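Local coordinates for protein L-threonine dehydrogenase (Flavobacterium frigidimaris, PDB 2YY7) that probably catalyses the NAD-dependent oxidation of L-threonine at its 3-position, as a member of the short-chain dehydrogenase/reductase superfamily that binds NAD in a Rossmann fold, at residues H100-A105 with V163-I168; P132-M137 with D285-E290; T250-E255 with E301-D306. All blocks are in the same frame, centred on the assembly; numbering follows the deposited sequence.

Contact 1 (100-105 with 163-168) sits on the Rossmann sheet, where helix 87-106 meets strand 164-174. Contact 2 (132-137 with 285-290), its centre 21 Å away, brings the loop after strand 112-118 to the start of helix 286-292; both of its segments touch strand 240-241, which pairs with 164-174. Contact 3 (250-255 with 301-306) joins helices 249-257 and 300-311, with its centre 26 Å from that of contact 2 and 36 Å from that of contact 1, across the chain's centre. Along the sequence contact 1 closes before contact 3 opens, whereas contact 2 interleaves with both. The C-terminal helices 286-292 and 300-311 thus return to different, earlier parts of the chain.

Contact 1 (H100-A105 with V163-I168); sequences HVLNLA and VDVRSI
Val163 turns CG1 anti to its backbone N (chi1 170°) and CG2 anti to its carbonyl carbon, so that both methyls face the small CB of Ala105. CG1 of Val163 lies 3.4 Å from Ala105 CB, tighter than ordinary van der Waals contact, and CG2 of Val163 is 3.8 Å from the same CB. The second methyl also lies over the helix backbone, 3.9 Å from Ala105 C. Alanine suits this place because the valine comes so near the helix that a longer side chain would be hard to fit, and the CA atoms of Ala105 and Val163 are only 6.0 Å apart.

One turn earlier, the longer Leu102 bridges a wider separation. Its CB does not aim at the strand, but the end of the chain swings closer, and Leu102 CD2 meets Val165 CG2 at 4.3 Å. Short alanine and long leucine therefore fill the helix-strand space unequally, opposite two valines that point toward the helix. All four residues are buried, as their wholly apolar side chains would suggest.

Between the valines, Asp164 centres an inverse gamma turn, and its carboxylate leads away from the helix to Arg166. The guanidinium grips it side-on: Arg166 NE meets Asp164 OD1 at 2.9 Å in a nearly straight bond of 175°, while NH2 takes the other oxygen. Arg166 NH1 is additionally bonded to the carbonyls of Ile226 and Ala229, so the arginine ties the strand to the end of helix 216-228. Backbone bonds from Asp164 and Arg166 to Ile113 join this strand to neighbouring strand 112-118, whose Ile113 also touches Ala105 and Val101. Helix 87-106 thus packs on two adjacent parallel strands, the alpha-on-beta layering of the NAD-binding Rossmann fold.

Contact 2 (P132-M137 with D285-E290); sequences PQYTIM and DSQARE
Gln133 faces Gln287 where an irregular loop passes the first turn of helix 286-292. The backbones come closest at Gln133 and Asp285, whose CA atoms are 6.8 Å apart. Gln133 has helix-like backbone angles between more extended neighbours, a local bend that directs its CB toward the helix.

Gln287 answers with a bent chain: chi2 of 81° folds its amide over that CB. Gln133 CB is almost equally far from the amide atoms of Gln287, 3.5 Å from NE2, 3.6 Å from CD and 3.7 Å from OE1, so the flat side of the amide rests on the methylene. On the loop itself, Gln133 CG lies above one face of the Tyr134 ring, 3.7 Å from its plane and toward the rim, while Gln287 OE1 approaches the same ring obliquely. Tyr134 also packs against Glu138 of the second subunit, placing the contact beside the dimer interface.

Asp285, at the N-cap position, uses its carboxylate not to cap but to hold Arg289 one turn on, OD2 receiving Arg289 NE at 2.7 Å and 175°; its OD1 accepts the backbone N of Ala243. The loop is held through Gln133 O, bonded to Arg169 NH1.

With an alanine in place of Gln287, Gln133 CB would lose its amide cover and a gap would probably open beside Tyr134. Glutamine suits this partly exposed place because its flat amide can lie against carbon. The chemistry implies a joint made by shape, with dispersion rather than directed bonds between the segments, while the Asp285-Arg289 salt bridge steadies the helix start and Arg169 the loop.

Contact 3 (T250-E255 with E301-D306); sequences TEIANE and ESMTKD
Glu255 lays its aliphatic part against Thr304 and its carboxylate against the backbone of Glu301. CG of Glu255 is 3.3 Å from Thr304 OG1 and 3.6 Å from Thr304 CB, so the methylene sits at the branch of the threonine rather than on its methyl alone. With CG anti to the backbone N (chi1 -170°) and a bend at chi2, the chain then turns its carboxylate along the neighbouring helix. OE1 of Glu255 reaches Glu301 CA at 3.4 Å and Glu301 CB at 3.5 Å. Glu301 itself extends beyond CG, and the two carboxylate planes stand 78° apart.

On the other flank the contact is purely apolar: Ile252 CD1 meets Met303 CE at 4.4 Å, a touch between the ends of two long side chains. Phe247 packs against both of these residues and Phe192 against Ile252 and Thr304, so aromatic groups of strand 245-247 and helix 187-197 back the pair.

Thr304 is positioned within its own helix. Its hydroxyl is engaged with Leu300 O, one turn back, so its polar atom has a partner although its neighbour across the contact is the Glu255 methylene. Farther out, Thr250 OG1, bonded to Glu208 OE2 and Ser207 O, helps to place helix 249-257. The axes of 250-255 and 301-306 approach to 10.3 Å and cross at -54°, and the CA atoms come nearest at Glu255 and Glu301.

Chemically this is an uneasy join. Glu255 is buried, its OE1 lies 4.5 Å from Glu301 OE2, and its OE2 makes a long, weak ion pair with Lys258 NZ; the two like charges would probably raise the pKa of Glu255, while the lysine would partly offset this.

Contact 1 (H100-A105 with V163-I168)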
# COMPACT_ATOMS: atom_id res chain seq x y z
N HIS A 100 3.62 -11.64 10.90
CA HIS A 100 4.12 -12.64 11.85
C HIS A 100 5.60 -12.91 11.66
O HIS A 100 6.37 -12.91 12.62
CB HIS A 100 3.37 -13.96 11.71
CG HIS A 100 1.91 -13.86 12.02
ND1 HIS A 100 1.39 -12.87 12.83
CD2 HIS A 100 0.86 -14.64 11.65
CE1 HIS A 100 0.08 -13.05 12.95
NE2 HIS A 100 -0.26 -14.12 12.25
N VAL A 101 6.00 -13.14 10.42
CA VAL A 101 7.41 -13.42 10.12
C VAL A 101 8.28 -12.19 10.39
O VAL A 101 9.39 -12.32 10.90
CB VAL A 101 7.60 -13.88 8.65
CG1 VAL A 101 9.09 -14.04 8.33
CG2 VAL A 101 6.88 -15.19 8.43
N LEU A 102 7.78 -11.00 10.05
CA LEU A 102 8.54 -9.78 10.28
C LEU A 102 8.71 -9.55 11.78
O LEU A 102 9.78 -9.13 12.24
CB LEU A 102 7.85 -8.57 9.64
CG LEU A 102 7.91 -8.43 8.11
CD1 LEU A 102 7.11 -7.20 7.68
CD2 LEU A 102 9.36 -8.29 7.65
N ASN A 103 7.65 -9.82 12.55
CA ASN A 103 7.70 -9.66 14.00
C ASN A 103 8.66 -10.67 14.63
O ASN A 103 9.26 -10.40 15.67
CB ASN A 103 6.29 -9.81 14.60
CG ASN A 103 5.48 -8.52 14.53
OD1 ASN A 103 4.24 -8.54 14.55
ND2 ASN A 103 6.17 -7.38 14.48
N LEU A 104 8.81 -11.84 14.02
CA LEU A 104 9.75 -12.83 14.56
C LEU A 104 11.16 -12.28 14.39
O LEU A 104 12.01 -12.45 15.27
CB LEU A 104 9.63 -14.18 13.82
CG LEU A 104 8.77 -15.33 14.36
CD1 LEU A 104 8.64 -15.23 15.87
CD2 LEU A 104 7.40 -15.31 13.73
N ALA A 105 11.40 -11.61 13.27
CA ALA A 105 12.71 -11.02 13.01
C ALA A 105 12.93 -9.84 13.95
O ALA A 105 14.03 -9.64 14.47
CB ALA A 105 12.81 -10.57 11.55
N VAL A 163 15.62 -5.16 10.65
CA VAL A 163 15.35 -6.51 10.16
C VAL A 163 15.97 -6.79 8.79
O VAL A 163 15.84 -5.98 7.87
CB VAL A 163 13.84 -6.77 10.06
CG1 VAL A 163 13.58 -8.09 9.31
CG2 VAL A 163 13.23 -6.82 11.46
N ASP A 164 16.63 -7.93 8.65
CA ASP A 164 17.23 -8.31 7.38
C ASP A 164 16.17 -9.05 6.56
O ASP A 164 16.04 -10.27 6.66
CB ASP A 164 18.43 -9.23 7.59
CG ASP A 164 19.21 -9.50 6.30
OD1 ASP A 164 18.74 -9.13 5.21
OD2 ASP A 164 20.30 -10.09 6.39
N VAL A 165 15.40 -8.30 5.77
CA VAL A 165 14.37 -8.90 4.92
C VAL A 165 14.68 -8.57 3.47
O VAL A 165 14.87 -7.40 3.11
CB VAL A 165 12.95 -8.39 5.30
CG1 VAL A 165 12.93 -6.86 5.32
CG2 VAL A 165 11.93 -8.93 4.32
N ARG A 166 14.73 -9.60 2.64
CA ARG A 166 15.05 -9.44 1.23
C ARG A 166 13.89 -9.87 0.36
O ARG A 166 13.20 -10.85 0.67
CB ARG A 166 16.31 -10.24 0.92
CG ARG A 166 17.39 -10.01 1.98
CD ARG A 166 18.70 -10.71 1.70
NE ARG A 166 19.63 -10.48 2.80
CZ ARG A 166 20.92 -10.81 2.79
NH1 ARG A 166 21.45 -11.41 1.74
NH2 ARG A 166 21.67 -10.55 3.85
N SER A 167 13.68 -9.16 -0.74
CA SER A 167 12.56 -9.46 -1.63
C SER A 167 12.84 -9.19 -3.11
O SER A 167 13.69 -8.38 -3.46
CB SER A 167 11.34 -8.63 -1.21
OG SER A 167 10.22 -8.92 -2.02
N ILE A 168 12.09 -9.89 -3.96
CA ILE A 168 12.18 -9.70 -5.39
C ILE A 168 10.76 -9.77 -5.98
O ILE A 168 9.91 -10.53 -5.51
CB ILE A 168 13.09 -10.76 -6.09
CG1 ILE A 168 12.66 -12.17 -5.73
CG2 ILE A 168 14.55 -10.54 -5.69
CD1 ILE A 168 13.63 -13.23 -6.25

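Contact 2 (P132-M137 with D285-E290)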
# COMPACT_ATOMS: atom_id res chain seq x y z
N PRO A 132 10.88 0.82 -14.65
CA PRO A 132 11.96 1.15 -13.71
C PRO A 132 11.73 0.57 -12.31
O PRO A 132 10.61 0.22 -11.95
CB PRO A 132 11.95 2.68 -13.69
CG PRO A 132 11.27 3.07 -14.98
CD PRO A 132 10.17 2.04 -15.08
N GLN A 133 12.81 0.49 -11.53
CA GLN A 133 12.74 -0.00 -10.16
C GLN A 133 11.87 0.96 -9.34
O GLN A 133 11.07 0.54 -8.50
CB GLN A 133 14.14 -0.07 -9.55
CG GLN A 133 14.16 -0.24 -8.02
CD GLN A 133 13.75 -1.64 -7.58
OE1 GLN A 133 13.03 -1.80 -6.59
NE2 GLN A 133 14.22 -2.65 -8.30
N TYR A 134 12.05 2.25 -9.58
CA TYR A 134 11.29 3.29 -8.89
C TYR A 134 10.36 3.91 -9.93
O TYR A 134 10.82 4.57 -10.86
CB TYR A 134 12.23 4.35 -8.32
CG TYR A 134 13.25 3.80 -7.34
CD1 TYR A 134 12.90 3.51 -6.02
CD2 TYR A 134 14.56 3.56 -7.74
CE1 TYR A 134 13.84 3.00 -5.12
CE2 TYR A 134 15.50 3.05 -6.86
CZ TYR A 134 15.14 2.77 -5.56
OH TYR A 134 16.08 2.26 -4.69
N THR A 135 9.06 3.70 -9.77
CA THR A 135 8.09 4.22 -10.73
C THR A 135 6.70 4.33 -10.10
O THR A 135 6.53 4.14 -8.90
CB THR A 135 8.02 3.29 -11.97
OG1 THR A 135 7.09 3.81 -12.92
CG2 THR A 135 7.57 1.89 -11.55
N ILE A 136 5.71 4.65 -10.93
CA ILE A 136 4.33 4.76 -10.48
C ILE A 136 3.80 3.36 -10.18
O ILE A 136 4.04 2.43 -10.94
CB ILE A 136 3.46 5.42 -11.58
CG1 ILE A 136 3.91 6.87 -11.79
CG2 ILE A 136 1.99 5.35 -11.20
CD1 ILE A 136 3.25 7.55 -12.97
N MET A 137 3.09 3.21 -9.06
CA MET A 137 2.53 1.92 -8.68
C MET A 137 1.13 2.05 -8.08
O MET A 137 0.97 2.43 -6.92
CB MET A 137 3.46 1.20 -7.68
CG MET A 137 4.87 0.96 -8.20
SD MET A 137 5.83 -0.23 -7.22
CE MET A 137 6.21 0.75 -5.77
N ASP A 285 15.46 -4.60 -14.62
CA ASP A 285 16.00 -5.07 -13.35
C ASP A 285 17.48 -4.75 -13.15
O ASP A 285 18.20 -5.54 -12.54
CB ASP A 285 15.80 -6.58 -13.23
CG ASP A 285 16.57 -7.36 -14.29
OD1 ASP A 285 16.58 -8.60 -14.22
OD2 ASP A 285 17.16 -6.73 -15.20
N SER A 286 17.92 -3.59 -13.64
CA SER A 286 19.32 -3.19 -13.51
C SER A 286 19.87 -3.11 -12.08
O SER A 286 21.03 -3.47 -11.85
CB SER A 286 19.54 -1.84 -14.20
OG SER A 286 19.38 -1.96 -15.61
N GLN A 287 19.07 -2.65 -11.13
CA GLN A 287 19.54 -2.56 -9.75
C GLN A 287 19.88 -3.94 -9.19
O GLN A 287 20.85 -4.09 -8.44
CB GLN A 287 18.51 -1.88 -8.85
CG GLN A 287 18.47 -0.35 -8.94
CD GLN A 287 17.67 0.16 -10.13
OE1 GLN A 287 17.46 1.37 -10.27
NE2 GLN A 287 17.22 -0.75 -10.98
N ALA A 288 19.09 -4.94 -9.54
CA ALA A 288 19.34 -6.30 -9.06
C ALA A 288 20.66 -6.83 -9.63
O ALA A 288 21.47 -7.42 -8.91
CB ALA A 288 18.20 -7.22 -9.46
N ARG A 289 20.86 -6.62 -10.93
CA ARG A 289 22.08 -7.09 -11.58
C ARG A 289 23.31 -6.35 -11.05
O ARG A 289 24.37 -6.94 -10.88
CB ARG A 289 21.96 -6.92 -13.10
CG ARG A 289 20.72 -7.61 -13.67
CD ARG A 289 20.64 -7.57 -15.20
NE ARG A 289 19.39 -8.19 -15.66
CZ ARG A 289 19.30 -9.35 -16.30
NH1 ARG A 289 20.38 -10.06 -16.59
NH2 ARG A 289 18.10 -9.83 -16.61
N GLU A 290 23.15 -5.06 -10.77
CA GLU A 290 24.24 -4.24 -10.27
C GLU A 290 24.56 -4.49 -8.79
O GLU A 290 25.72 -4.62 -8.41
CB GLU A 290 23.92 -2.75 -10.49
CG GLU A 290 24.84 -1.78 -9.78
CD GLU A 290 24.44 -0.32 -10.01
OE1 GLU A 290 25.05 0.57 -9.39
OE2 GLU A 290 23.51 -0.08 -10.82

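Contact 3 (T250-E255 with E301-D306)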
# COMPACT_ATOMS: atom_id res chain seq x y z
N THR A 250 1.24 -15.57 -28.60
CA THR A 250 1.56 -15.92 -29.98
C THR A 250 3.01 -16.40 -30.07
O THR A 250 3.30 -17.41 -30.72
CB THR A 250 1.39 -14.72 -30.95
OG1 THR A 250 0.03 -14.28 -30.93
CG2 THR A 250 1.77 -15.11 -32.37
N GLU A 251 3.91 -15.69 -29.41
CA GLU A 251 5.32 -16.07 -29.45
C GLU A 251 5.63 -17.40 -28.75
O GLU A 251 6.37 -18.22 -29.30
CB GLU A 251 6.20 -14.96 -28.85
CG GLU A 251 6.06 -13.62 -29.59
CD GLU A 251 6.81 -12.48 -28.91
OE1 GLU A 251 6.61 -12.27 -27.69
OE2 GLU A 251 7.59 -11.79 -29.60
N ILE A 252 5.07 -17.63 -27.56
CA ILE A 252 5.37 -18.89 -26.89
C ILE A 252 4.71 -20.07 -27.61
O ILE A 252 5.25 -21.17 -27.64
CB ILE A 252 4.94 -18.89 -25.39
CG1 ILE A 252 5.27 -20.25 -24.77
CG2 ILE A 252 3.46 -18.59 -25.24
CD1 ILE A 252 5.21 -20.28 -23.25
N ALA A 253 3.54 -19.82 -28.21
CA ALA A 253 2.84 -20.86 -28.96
C ALA A 253 3.67 -21.21 -30.20
O ALA A 253 3.75 -22.37 -30.60
CB ALA A 253 1.45 -20.38 -29.36
N ASN A 254 4.28 -20.20 -30.81
CA ASN A 254 5.10 -20.40 -32.00
C ASN A 254 6.38 -21.17 -31.67
O ASN A 254 6.86 -21.97 -32.47
CB ASN A 254 5.47 -19.07 -32.66
CG ASN A 254 4.31 -18.46 -33.44
OD1 ASN A 254 3.37 -19.15 -33.81
ND2 ASN A 254 4.40 -17.16 -33.71
N GLU A 255 6.93 -20.93 -30.48
CA GLU A 255 8.14 -21.63 -30.09
C GLU A 255 7.80 -23.11 -29.87
O GLU A 255 8.57 -24.00 -30.23
CB GLU A 255 8.72 -21.04 -28.80
CG GLU A 255 10.11 -21.56 -28.47
CD GLU A 255 11.15 -21.18 -29.50
OE1 GLU A 255 12.19 -21.85 -29.58
OE2 GLU A 255 10.92 -20.19 -30.24
N GLU A 301 13.38 -19.76 -26.02
CA GLU A 301 13.81 -20.98 -26.69
C GLU A 301 14.35 -22.07 -25.76
O GLU A 301 13.95 -23.23 -25.86
CB GLU A 301 14.87 -20.66 -27.76
CG GLU A 301 15.57 -21.89 -28.33
CD GLU A 301 16.55 -21.55 -29.45
OE1 GLU A 301 17.32 -20.58 -29.31
OE2 GLU A 301 16.54 -22.26 -30.48
N SER A 302 15.27 -21.71 -24.86
CA SER A 302 15.83 -22.70 -23.94
C SER A 302 14.82 -23.18 -22.90
O SER A 302 14.87 -24.33 -22.46
CB SER A 302 17.09 -22.15 -23.25
OG SER A 302 16.84 -20.92 -22.61
N MET A 303 13.89 -22.31 -22.51
CA MET A 303 12.88 -22.72 -21.54
C MET A 303 11.89 -23.68 -22.18
O MET A 303 11.50 -24.68 -21.58
CB MET A 303 12.12 -21.52 -20.99
CG MET A 303 10.90 -21.93 -20.20
SD MET A 303 9.92 -20.56 -19.63
CE MET A 303 9.06 -20.11 -21.17
N THR A 304 11.47 -23.36 -23.40
CA THR A 304 10.51 -24.21 -24.11
C THR A 304 11.09 -25.61 -24.29
O THR A 304 10.40 -26.61 -24.08
CB THR A 304 10.16 -23.63 -25.50
OG1 THR A 304 9.50 -22.37 -25.33
CG2 THR A 304 9.24 -24.57 -26.26
N LYS A 305 12.36 -25.68 -24.66
CA LYS A 305 13.02 -26.97 -24.86
C LYS A 305 13.01 -27.76 -23.56
O LYS A 305 12.61 -28.93 -23.53
CB LYS A 305 14.46 -26.76 -25.32
CG LYS A 305 15.25 -28.05 -25.50
CD LYS A 305 16.70 -27.76 -25.86
CE LYS A 305 17.48 -29.04 -26.08
NZ LYS A 305 18.94 -28.79 -26.28
N ASP A 306 13.47 -27.12 -22.48
CA ASP A 306 13.54 -27.75 -21.17
C ASP A 306 12.18 -28.20 -20.64
O ASP A 306 12.07 -29.25 -20.01
CB ASP A 306 14.21 -26.80 -20.17
CG ASP A 306 14.72 -27.51 -18.93
OD1 ASP A 306 13.96 -27.63 -17.95
OD2 ASP A 306 15.88 -27.96 -18.95